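Local coordinates for tail fiber protein (Acinetobacter phage AM24, PDB 5W5P) that probably recognises, and may cleave, the capsular polysaccharide of its Acinetobacter host, acting as a trimeric phage tailspike, at residues A[391-396]-A[403-408]; A[351-356]-A[367-372]; A[320-325]-A[331-336]. One frame throughout, in Å; residues are numbered along the deposited sequence.

Contact 1: A[391-396]-A[403-408]; sequences FTASLS and LAPPTF
Phe391 lies over Pro406 where the parallel beta-helix of the tailspike sends a loop from strand 389-390 round to strand 407-409. CB of Phe391 points toward the second segment, and chi1 at 62°, which sets CG between the backbone N and the carbonyl carbon, lays the ring against that of Pro406. Contact builds up along the ring: CD2 only brushes Pro406 CD, at 4.1 Å, whereas CE2 comes to 3.4 Å from that same Pro406 CD. At the tip, Phe391 CZ is 3.7 Å from Pro406 CG. This is a CH-pi contact, since Pro406 CG stands over one ring face, 4.0 Å from the centroid of Phe391 and 23° off the normal. A proline suits the spot because its rigid ring offers CH groups to the aromatic face and its nitrogen has no N-H to bury. CE1 of Phe391 also points its edge at the edge of Phe408, near CE1.

Further along the loop the packing is lighter. The small CB of Ala393 touches Pro405 CB, and Leu395 reaches CG of the same proline with CD2, while the backbone O of Leu395 is bonded to Arg450 of the second subunit. Ser394 turns its CB to Leu403 CD1, 3.7 Å away. Two waters join the backbones. One molecule lies near both Ser394 O and Leu403 O; the other accepts from Ser394 N at 3.0 Å and donates to Leu403 O, with 2.7 Å between the water and that carbonyl oxygen.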
ATOM      1  N   PHE A 391      22.092   7.491  -2.270  1.00 40.07           N
ATOM      2  CA  PHE A 391      22.500   7.003  -0.959  1.00 40.00           C
ATOM      3  C   PHE A 391      23.796   6.216  -1.118  1.00 42.68           C
ATOM      4  O   PHE A 391      24.203   5.864  -2.230  1.00 41.67           O
ATOM      5  CB  PHE A 391      21.413   6.135  -0.313  1.00 39.79           C
ATOM      6  CG  PHE A 391      21.081   4.890  -1.091  1.00 38.51           C
ATOM      7  CD1 PHE A 391      20.124   4.914  -2.090  1.00 42.04           C
ATOM      8  CD2 PHE A 391      21.722   3.690  -0.814  1.00 40.21           C
ATOM      9  CE1 PHE A 391      19.815   3.763  -2.804  1.00 43.57           C
ATOM     10  CE2 PHE A 391      21.419   2.539  -1.523  1.00 35.04           C
ATOM     11  CZ  PHE A 391      20.464   2.576  -2.518  1.00 40.07           C
ATOM     12  N   THR A 392      24.443   5.943   0.014  1.00 41.96           N
ATOM     13  CA  THR A 392      25.608   5.070   0.069  1.00 41.38           C
ATOM     14  C   THR A 392      25.291   3.902   0.993  1.00 42.96           C
ATOM     15  O   THR A 392      24.934   4.108   2.159  1.00 45.84           O
ATOM     16  CB  THR A 392      26.846   5.825   0.556  1.00 42.65           C
ATOM     17  OG1 THR A 392      26.974   7.056  -0.165  1.00 45.52           O
ATOM     18  CG2 THR A 392      28.096   4.992   0.348  1.00 39.61           C
ATOM     19  N   ALA A 393      25.402   2.686   0.468  1.00 41.70           N
ATOM     20  CA  ALA A 393      25.190   1.476   1.249  1.00 44.72           C
ATOM     21  C   ALA A 393      26.472   1.075   1.971  1.00 44.17           C
ATOM     22  O   ALA A 393      27.577   1.478   1.601  1.00 43.52           O
ATOM     23  CB  ALA A 393      24.709   0.328   0.354  1.00 43.77           C
ATOM     24  N   SER A 394      26.313   0.271   3.018  1.00 43.26           N
ATOM     25  CA  SER A 394      27.440  -0.211   3.819  1.00 43.17           C
ATOM     26  C   SER A 394      27.808  -1.605   3.316  1.00 45.10           C
ATOM     27  O   SER A 394      27.272  -2.614   3.775  1.00 48.57           O
ATOM     28  CB  SER A 394      27.082  -0.216   5.301  1.00 43.43           C
ATOM     29  OG  SER A 394      28.068  -0.892   6.062  1.00 50.44           O
ATOM     30  N   LEU A 395      28.741  -1.662   2.364  1.00 41.72           N
ATOM     31  CA  LEU A 395      29.066  -2.912   1.688  1.00 43.82           C
ATOM     32  C   LEU A 395      30.505  -3.364   1.920  1.00 46.35           C
ATOM     33  O   LEU A 395      30.996  -4.224   1.184  1.00 45.73           O
ATOM     34  CB  LEU A 395      28.793  -2.788   0.189  1.00 46.16           C
ATOM     35  CG  LEU A 395      27.341  -2.543  -0.216  1.00 42.72           C
ATOM     36  CD1 LEU A 395      27.275  -2.091  -1.664  1.00 38.41           C
ATOM     37  CD2 LEU A 395      26.517  -3.798  -0.002  1.00 40.90           C
ATOM     38  N   SER A 396      31.193  -2.818   2.930  1.00 44.63           N
ATOM     39  CA  SER A 396      32.581  -3.215   3.156  1.00 45.31           C
ATOM     40  C   SER A 396      32.687  -4.649   3.670  1.00 43.99           C
ATOM     41  O   SER A 396      33.722  -5.297   3.482  1.00 46.50           O
ATOM     42  CB  SER A 396      33.262  -2.246   4.124  1.00 43.17           C
ATOM     43  OG  SER A 396      32.878  -2.504   5.462  1.00 54.11           O
ATOM     44  N   LEU A 403      22.611  -3.612   8.248  1.00 45.73           N
ATOM     45  CA  LEU A 403      22.327  -2.467   7.386  1.00 43.94           C
ATOM     46  C   LEU A 403      21.915  -2.984   6.010  1.00 44.96           C
ATOM     47  O   LEU A 403      22.711  -3.030   5.070  1.00 47.51           O
ATOM     48  CB  LEU A 403      23.547  -1.532   7.312  1.00 43.70           C
ATOM     49  CG  LEU A 403      23.989  -0.937   8.654  1.00 36.52           C
ATOM     50  CD1 LEU A 403      25.357  -0.290   8.535  1.00 38.59           C
ATOM     51  CD2 LEU A 403      22.966   0.065   9.170  1.00 36.54           C
ATOM     52  N   ALA A 404      20.649  -3.366   5.900  1.00 44.85           N
ATOM     53  CA  ALA A 404      20.117  -3.939   4.668  1.00 40.89           C
ATOM     54  C   ALA A 404      19.974  -2.867   3.598  1.00 41.66           C
ATOM     55  O   ALA A 404      19.232  -1.898   3.802  1.00 41.36           O
ATOM     56  CB  ALA A 404      18.770  -4.600   4.935  1.00 35.30           C
ATOM     57  N   PRO A 405      20.658  -2.989   2.463  1.00 42.07           N
ATOM     58  CA  PRO A 405      20.527  -1.990   1.395  1.00 40.09           C
ATOM     59  C   PRO A 405      19.124  -1.983   0.818  1.00 41.44           C
ATOM     60  O   PRO A 405      18.406  -2.994   0.878  1.00 43.75           O
ATOM     61  CB  PRO A 405      21.563  -2.448   0.354  1.00 39.65           C
ATOM     62  CG  PRO A 405      22.531  -3.286   1.127  1.00 41.61           C
ATOM     63  CD  PRO A 405      21.709  -3.978   2.171  1.00 42.70           C
ATOM     64  N   PRO A 406      18.694  -0.860   0.249  1.00 38.60           N
ATOM     65  CA  PRO A 406      17.349  -0.786  -0.327  1.00 38.89           C
ATOM     66  C   PRO A 406      17.210  -1.641  -1.578  1.00 37.90           C
ATOM     67  O   PRO A 406      18.179  -1.928  -2.284  1.00 39.79           O
ATOM     68  CB  PRO A 406      17.183   0.703  -0.659  1.00 37.10           C
ATOM     69  CG  PRO A 406      18.215   1.406   0.158  1.00 36.81           C
ATOM     70  CD  PRO A 406      19.363   0.451   0.260  1.00 38.83           C
ATOM     71  N   THR A 407      15.971  -2.046  -1.849  1.00 37.26           N
ATOM     72  CA  THR A 407      15.653  -2.838  -3.028  1.00 38.15           C
ATOM     73  C   THR A 407      14.632  -2.095  -3.883  1.00 36.76           C
ATOM     74  O   THR A 407      13.920  -1.205  -3.408  1.00 36.39           O
ATOM     75  CB  THR A 407      15.125  -4.238  -2.653  1.00 37.89           C
ATOM     76  OG1 THR A 407      13.837  -4.131  -2.036  1.00 35.83           O
ATOM     77  CG2 THR A 407      16.087  -4.939  -1.689  1.00 32.13           C
ATOM     78  N   PHE A 408      14.590  -2.454  -5.164  1.00 37.72           N
ATOM     79  CA  PHE A 408      13.723  -1.806  -6.141  1.00 38.29           C
ATOM     80  C   PHE A 408      12.979  -2.875  -6.927  1.00 36.54           C
ATOM     81  O   PHE A 408      13.606  -3.768  -7.507  1.00 36.14           O
ATOM     82  CB  PHE A 408      14.526  -0.911  -7.096  1.00 39.15           C
ATOM     83  CG  PHE A 408      15.102   0.322  -6.446  1.00 35.81           C
ATOM     84  CD1 PHE A 408      16.258   0.247  -5.680  1.00 33.03           C
ATOM     85  CD2 PHE A 408      14.494   1.556  -6.617  1.00 35.25           C
ATOM     86  CE1 PHE A 408      16.790   1.376  -5.089  1.00 35.97           C
ATOM     87  CE2 PHE A 408      15.017   2.692  -6.027  1.00 39.05           C
ATOM     88  CZ  PHE A 408      16.168   2.604  -5.259  1.00 39.42           C
TER
HETATM   89  O   HOH W   1      25.519  -4.028   5.341  1.00 40.15           O
HETATM   90  O   HOH W   2      23.664  -0.896   3.738  1.00 41.12           O

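Contact 2: A[351-356]-A[367-372]; sequences CLIELG and VTFIGN
Leu355 and Phe369 both place CG anti to their own carbonyl carbon (chi1 -54° and -63°), and Ile353 does the same with CG1 (-66°), which brings their ends together between two segments whose nearest CA atoms, those of Leu355 and Val367, are 9.4 Å apart. Leu355 and Phe369 approach from opposite directions: the CD1 methyl of the leucine meets the far rim of the ring in its plane, 3.8 Å from Phe369 CZ. The same methyl lies 4.0 Å from Val367 CG1, so a single branch fills the angle between valine and phenylalanine. Ile353 slides past the ring and sets CD1 near its edge, 3.9 Å from Phe369 CE2.

The methyls meet the edge, while Phe408 and Phe333 stack on opposite sides of Phe369. Flat aromatic rings suit such a column, and branched aliphatic chains suit the uneven rim of the ring. No polar side chain enters the contact, and all four residues are buried. Inward-facing hydrophobic residues from two different parallel sheets, with like residues stacked from turn to turn, are the hallmark of a parallel beta-helix core.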
ATOM      1  N   CYS A 351      18.806  14.576  -7.420  1.00 37.96           N
ATOM      2  CA  CYS A 351      18.076  13.365  -7.083  1.00 36.89           C
ATOM      3  C   CYS A 351      16.665  13.745  -6.660  1.00 37.62           C
ATOM      4  O   CYS A 351      16.413  14.871  -6.224  1.00 37.31           O
ATOM      5  CB  CYS A 351      18.781  12.573  -5.974  1.00 41.28           C
ATOM      6  SG  CYS A 351      18.748  13.332  -4.337  1.00 44.52           S
ATOM      7  N   LEU A 352      15.744  12.793  -6.814  1.00 35.49           N
ATOM      8  CA  LEU A 352      14.389  12.965  -6.312  1.00 34.99           C
ATOM      9  C   LEU A 352      14.281  12.586  -4.844  1.00 43.25           C
ATOM     10  O   LEU A 352      13.493  13.187  -4.105  1.00 44.37           O
ATOM     11  CB  LEU A 352      13.417  12.121  -7.135  1.00 34.70           C
ATOM     12  CG  LEU A 352      12.848  12.824  -8.365  1.00 39.35           C
ATOM     13  CD1 LEU A 352      12.088  11.838  -9.224  1.00 40.55           C
ATOM     14  CD2 LEU A 352      11.952  13.990  -7.940  1.00 35.26           C
ATOM     15  N   ILE A 353      15.057  11.596  -4.411  1.00 38.84           N
ATOM     16  CA  ILE A 353      15.051  11.134  -3.031  1.00 35.38           C
ATOM     17  C   ILE A 353      16.492  10.932  -2.588  1.00 38.30           C
ATOM     18  O   ILE A 353      17.297  10.342  -3.314  1.00 42.20           O
ATOM     19  CB  ILE A 353      14.247   9.830  -2.859  1.00 34.44           C
ATOM     20  CG1 ILE A 353      12.763  10.081  -3.135  1.00 35.66           C
ATOM     21  CG2 ILE A 353      14.447   9.261  -1.458  1.00 33.16           C
ATOM     22  CD1 ILE A 353      11.944   8.820  -3.254  1.00 37.38           C
ATOM     23  N   GLU A 354      16.820  11.438  -1.408  1.00 38.27           N
ATOM     24  CA  GLU A 354      18.096  11.181  -0.767  1.00 38.97           C
ATOM     25  C   GLU A 354      17.846  10.346   0.480  1.00 41.82           C
ATOM     26  O   GLU A 354      16.959  10.668   1.276  1.00 43.03           O
ATOM     27  CB  GLU A 354      18.805  12.486  -0.409  1.00 39.53           C
ATOM     28  CG  GLU A 354      19.976  12.306   0.542  1.00 41.22           C
ATOM     29  CD  GLU A 354      20.608  13.623   0.945  1.00 45.75           C
ATOM     30  OE1 GLU A 354      20.991  14.405   0.047  1.00 45.09           O
ATOM     31  OE2 GLU A 354      20.723  13.879   2.165  1.00 49.77           O
ATOM     32  N   LEU A 355      18.606   9.266   0.628  1.00 43.51           N
ATOM     33  CA  LEU A 355      18.571   8.421   1.810  1.00 42.68           C
ATOM     34  C   LEU A 355      19.945   8.420   2.464  1.00 44.97           C
ATOM     35  O   LEU A 355      20.928   8.917   1.908  1.00 43.89           O
ATOM     36  CB  LEU A 355      18.150   6.983   1.465  1.00 34.07           C
ATOM     37  CG  LEU A 355      16.841   6.798   0.692  1.00 40.47           C
ATOM     38  CD1 LEU A 355      16.598   5.325   0.363  1.00 34.49           C
ATOM     39  CD2 LEU A 355      15.649   7.405   1.454  1.00 33.22           C
ATOM     40  N   GLY A 356      20.006   7.854   3.665  1.00 48.11           N
ATOM     41  CA  GLY A 356      21.286   7.592   4.282  1.00 47.47           C
ATOM     42  C   GLY A 356      21.921   6.326   3.741  1.00 46.31           C
ATOM     43  O   GLY A 356      21.244   5.348   3.429  1.00 46.91           O
ATOM     44  N   VAL A 367      14.637  -0.641   3.138  1.00 37.57           N
ATOM     45  CA  VAL A 367      13.892   0.329   2.343  1.00 38.49           C
ATOM     46  C   VAL A 367      13.503  -0.330   1.028  1.00 40.06           C
ATOM     47  O   VAL A 367      14.342  -0.958   0.372  1.00 44.28           O
ATOM     48  CB  VAL A 367      14.710   1.615   2.079  1.00 38.42           C
ATOM     49  CG1 VAL A 367      13.841   2.680   1.418  1.00 32.76           C
ATOM     50  CG2 VAL A 367      15.322   2.145   3.365  1.00 33.37           C
ATOM     51  N   THR A 368      12.233  -0.193   0.640  1.00 34.86           N
ATOM     52  CA  THR A 368      11.719  -0.861  -0.551  1.00 35.97           C
ATOM     53  C   THR A 368      10.981   0.132  -1.435  1.00 40.58           C
ATOM     54  O   THR A 368      10.091   0.846  -0.963  1.00 42.32           O
ATOM     55  CB  THR A 368      10.787  -2.017  -0.174  1.00 33.78           C
ATOM     56  OG1 THR A 368      11.410  -2.823   0.833  1.00 35.78           O
ATOM     57  CG2 THR A 368      10.488  -2.881  -1.392  1.00 33.50           C
ATOM     58  N   PHE A 369      11.346   0.161  -2.718  1.00 41.82           N
ATOM     59  CA  PHE A 369      10.697   0.990  -3.731  1.00 36.65           C
ATOM     60  C   PHE A 369       9.944   0.086  -4.696  1.00 35.44           C
ATOM     61  O   PHE A 369      10.559  -0.734  -5.381  1.00 36.76           O
ATOM     62  CB  PHE A 369      11.720   1.829  -4.495  1.00 35.07           C
ATOM     63  CG  PHE A 369      12.449   2.817  -3.643  1.00 35.98           C
ATOM     64  CD1 PHE A 369      13.557   2.430  -2.904  1.00 33.83           C
ATOM     65  CD2 PHE A 369      12.025   4.136  -3.576  1.00 40.78           C
ATOM     66  CE1 PHE A 369      14.231   3.339  -2.116  1.00 37.31           C
ATOM     67  CE2 PHE A 369      12.698   5.056  -2.789  1.00 43.90           C
ATOM     68  CZ  PHE A 369      13.804   4.657  -2.059  1.00 41.27           C
ATOM     69  N   ILE A 370       8.623   0.243  -4.761  1.00 35.31           N
ATOM     70  CA  ILE A 370       7.771  -0.597  -5.595  1.00 36.06           C
ATOM     71  C   ILE A 370       6.908   0.297  -6.474  1.00 38.40           C
ATOM     72  O   ILE A 370       6.180   1.157  -5.965  1.00 38.09           O
ATOM     73  CB  ILE A 370       6.886  -1.531  -4.752  1.00 38.59           C
ATOM     74  CG1 ILE A 370       7.747  -2.364  -3.796  1.00 38.03           C
ATOM     75  CG2 ILE A 370       6.049  -2.429  -5.655  1.00 34.08           C
ATOM     76  CD1 ILE A 370       6.951  -3.142  -2.792  1.00 37.22           C
ATOM     77  N   GLY A 371       6.999   0.104  -7.789  1.00 38.45           N
ATOM     78  CA  GLY A 371       6.018   0.655  -8.708  1.00 38.33           C
ATOM     79  C   GLY A 371       5.989   2.161  -8.853  1.00 37.65           C
ATOM     80  O   GLY A 371       4.939   2.721  -9.178  1.00 37.42           O
ATOM     81  N   ASN A 372       7.111   2.835  -8.631  1.00 39.93           N
ATOM     82  CA  ASN A 372       7.190   4.271  -8.850  1.00 38.35           C
ATOM     83  C   ASN A 372       7.494   4.569 -10.313  1.00 40.79           C
ATOM     84  O   ASN A 372       8.140   3.778 -11.005  1.00 46.28           O
ATOM     85  CB  ASN A 372       8.269   4.895  -7.964  1.00 35.21           C
ATOM     86  CG  ASN A 372       8.035   4.630  -6.494  1.00 34.15           C
ATOM     87  OD1 ASN A 372       7.273   5.340  -5.844  1.00 34.41           O
ATOM     88  ND2 ASN A 372       8.684   3.600  -5.963  1.00 34.17           N
TER

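Contact 3: A[320-325]-A[331-336]; sequences GVFAKL and GTFIGN
Leu325 and Phe333 form the tighter half of this contact. They come from opposite directions, and the leucine puts its CD1 methyl in the plane of the phenylalanine ring, 3.9 Å from Phe333 CZ. Leu325 has chi1 at -52°, with CG anti to its carbonyl carbon, a torsion that lets CD1 point at the ring's edge, where a compact methyl can fit against the rim. The ring's face is used along the axis of the fold, where Phe333 stacks on Phe369.

This is the core of a parallel beta-helix, with strand 321-328 in one wall and strand 331-339 in another, and the chain turns a corner at Phe322. There the packing is looser. Phe322 brings only CE2 near, 4.4 Å from Phe333 CD2, and the two rings meet along their edges. The same CE2 is 4.4 Å from Asn336 ND2, which approaches the ring obliquely. A long aromatic side chain suits a place where the CA atoms of Phe322 and Asn336 are 10.2 Å apart, and Trp316 and Phe338 pack against it edge-to-face.

Asn336 can lie in this apolar setting because its amide is satisfied by the neighbouring turn: ND2 donates to Cys311 O, while OD1 accepts from Asn314 N. On the outer side of the wall, Lys324 is partly exposed, and its NZ forms a salt bridge with Asp299 OD2.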
ATOM      1  N   GLY A 320      10.552  19.903  -6.589  1.00 37.15           N
ATOM      2  CA  GLY A 320      11.938  19.771  -6.179  1.00 38.60           C
ATOM      3  C   GLY A 320      12.266  18.385  -5.667  1.00 41.07           C
ATOM      4  O   GLY A 320      11.794  17.376  -6.202  1.00 39.89           O
ATOM      5  N   VAL A 321      13.090  18.336  -4.619  1.00 41.79           N
ATOM      6  CA  VAL A 321      13.452  17.062  -4.009  1.00 42.31           C
ATOM      7  C   VAL A 321      12.271  16.566  -3.185  1.00 41.96           C
ATOM      8  O   VAL A 321      11.805  17.251  -2.267  1.00 39.80           O
ATOM      9  CB  VAL A 321      14.717  17.203  -3.151  1.00 42.78           C
ATOM     10  CG1 VAL A 321      14.924  15.964  -2.280  1.00 38.37           C
ATOM     11  CG2 VAL A 321      15.927  17.440  -4.036  1.00 36.86           C
ATOM     12  N   PHE A 322      11.775  15.368  -3.516  1.00 41.46           N
ATOM     13  CA  PHE A 322      10.595  14.848  -2.836  1.00 38.85           C
ATOM     14  C   PHE A 322      10.902  14.420  -1.407  1.00 39.79           C
ATOM     15  O   PHE A 322      10.029  14.508  -0.533  1.00 39.62           O
ATOM     16  CB  PHE A 322      10.002  13.677  -3.622  1.00 33.47           C
ATOM     17  CG  PHE A 322       8.902  12.958  -2.890  1.00 35.47           C
ATOM     18  CD1 PHE A 322       7.677  13.581  -2.670  1.00 38.55           C
ATOM     19  CD2 PHE A 322       9.092  11.670  -2.411  1.00 35.37           C
ATOM     20  CE1 PHE A 322       6.661  12.932  -1.989  1.00 41.06           C
ATOM     21  CE2 PHE A 322       8.084  11.011  -1.726  1.00 39.15           C
ATOM     22  CZ  PHE A 322       6.865  11.642  -1.514  1.00 43.94           C
ATOM     23  N   ALA A 323      12.119  13.943  -1.148  1.00 36.40           N
ATOM     24  CA  ALA A 323      12.441  13.449   0.187  1.00 37.00           C
ATOM     25  C   ALA A 323      13.955  13.453   0.359  1.00 40.59           C
ATOM     26  O   ALA A 323      14.662  12.687  -0.305  1.00 44.95           O
ATOM     27  CB  ALA A 323      11.867  12.063   0.413  1.00 37.19           C
ATOM     28  N   LYS A 324      14.449  14.300   1.253  1.00 40.03           N
ATOM     29  CA  LYS A 324      15.857  14.312   1.608  1.00 39.80           C
ATOM     30  C   LYS A 324      15.870  13.773   3.042  1.00 41.96           C
ATOM     31  O   LYS A 324      15.620  14.495   4.011  1.00 38.71           O
ATOM     32  CB  LYS A 324      16.473  15.705   1.489  1.00 38.71           C
ATOM     33  CG  LYS A 324      17.848  15.877   2.159  1.00 43.05           C
ATOM     34  CD  LYS A 324      18.481  17.283   2.034  1.00 37.31           C
ATOM     35  CE  LYS A 324      19.987  17.185   1.896  1.00 38.77           C
ATOM     36  NZ  LYS A 324      20.571  16.892   3.234  1.00 41.54           N
ATOM     37  N   LEU A 325      16.127  12.478   3.169  1.00 43.09           N
ATOM     38  CA  LEU A 325      16.056  11.779   4.441  1.00 38.96           C
ATOM     39  C   LEU A 325      17.446  11.387   4.926  1.00 41.08           C
ATOM     40  O   LEU A 325      18.389  11.228   4.137  1.00 42.48           O
ATOM     41  CB  LEU A 325      15.188  10.519   4.317  1.00 34.80           C
ATOM     42  CG  LEU A 325      13.802  10.753   3.721  1.00 37.59           C
ATOM     43  CD1 LEU A 325      13.032   9.431   3.571  1.00 34.66           C
ATOM     44  CD2 LEU A 325      13.005  11.739   4.569  1.00 39.22           C
ATOM     45  N   GLY A 331      11.543   1.764   5.574  1.00 40.68           N
ATOM     46  CA  GLY A 331      10.970   2.734   4.656  1.00 36.32           C
ATOM     47  C   GLY A 331      10.301   2.039   3.484  1.00 35.64           C
ATOM     48  O   GLY A 331      10.765   0.999   3.016  1.00 33.23           O
ATOM     49  N   THR A 332       9.195   2.624   3.019  1.00 32.19           N
ATOM     50  CA  THR A 332       8.479   2.125   1.855  1.00 35.26           C
ATOM     51  C   THR A 332       8.061   3.295   0.976  1.00 36.73           C
ATOM     52  O   THR A 332       7.633   4.336   1.479  1.00 41.95           O
ATOM     53  CB  THR A 332       7.247   1.292   2.262  1.00 37.14           C
ATOM     54  OG1 THR A 332       6.599   1.901   3.385  1.00 35.74           O
ATOM     55  CG2 THR A 332       7.651  -0.141   2.624  1.00 39.71           C
ATOM     56  N   PHE A 333       8.211   3.126  -0.339  1.00 36.68           N
ATOM     57  CA  PHE A 333       7.806   4.129  -1.330  1.00 35.03           C
ATOM     58  C   PHE A 333       7.122   3.382  -2.474  1.00 37.42           C
ATOM     59  O   PHE A 333       7.799   2.859  -3.365  1.00 39.25           O
ATOM     60  CB  PHE A 333       8.995   4.937  -1.839  1.00 31.97           C
ATOM     61  CG  PHE A 333       9.749   5.672  -0.760  1.00 38.95           C
ATOM     62  CD1 PHE A 333      10.668   5.003   0.037  1.00 37.40           C
ATOM     63  CD2 PHE A 333       9.562   7.033  -0.559  1.00 37.25           C
ATOM     64  CE1 PHE A 333      11.369   5.659   1.020  1.00 32.09           C
ATOM     65  CE2 PHE A 333      10.266   7.699   0.429  1.00 36.95           C
ATOM     66  CZ  PHE A 333      11.173   7.005   1.220  1.00 36.32           C
ATOM     67  N   ILE A 334       5.790   3.349  -2.459  1.00 36.67           N
ATOM     68  CA  ILE A 334       5.005   2.495  -3.342  1.00 32.50           C
ATOM     69  C   ILE A 334       4.148   3.371  -4.248  1.00 41.09           C
ATOM     70  O   ILE A 334       3.261   4.093  -3.775  1.00 43.78           O
ATOM     71  CB  ILE A 334       4.133   1.504  -2.558  1.00 32.68           C
ATOM     72  CG1 ILE A 334       4.963   0.799  -1.476  1.00 35.67           C
ATOM     73  CG2 ILE A 334       3.434   0.526  -3.510  1.00 33.17           C
ATOM     74  CD1 ILE A 334       4.229  -0.321  -0.764  1.00 32.98           C
ATOM     75  N   GLY A 335       4.406   3.303  -5.551  1.00 36.61           N
ATOM     76  CA  GLY A 335       3.472   3.829  -6.526  1.00 35.33           C
ATOM     77  C   GLY A 335       3.431   5.331  -6.667  1.00 34.41           C
ATOM     78  O   GLY A 335       2.407   5.875  -7.080  1.00 34.85           O
ATOM     79  N   ASN A 336       4.514   6.026  -6.334  1.00 37.40           N
ATOM     80  CA  ASN A 336       4.530   7.468  -6.519  1.00 37.39           C
ATOM     81  C   ASN A 336       4.571   7.823  -8.002  1.00 37.53           C
ATOM     82  O   ASN A 336       4.971   7.026  -8.855  1.00 39.28           O
ATOM     83  CB  ASN A 336       5.718   8.094  -5.793  1.00 38.15           C
ATOM     84  CG  ASN A 336       5.532   8.102  -4.294  1.00 39.02           C
ATOM     85  OD1 ASN A 336       4.573   8.683  -3.781  1.00 39.07           O
ATOM     86  ND2 ASN A 336       6.434   7.430  -3.581  1.00 36.61           N
TER

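In the fold
From the N terminus the contacts close one after another, 3, then 2, then 1, without nesting or crossing. Contact 3 spans the short connection between strands 321-328 and 331-339, contact 2 the longer loop from strand 353-354 to strand 365-375, and contact 1 the loop leading out of strand 389-390 into strand 407-409. Contacts 3 and 2 lie on successive turns, their centres about 5 Å apart. Backbone pairing joins them in one wall, Glu354 with Ala323 and Leu325. The centre of contact 1 is about 12 Å from that of contact 2, its Thr407 paired with Val367 and Phe369. All three touch the second subunit, tying this region to the trimer.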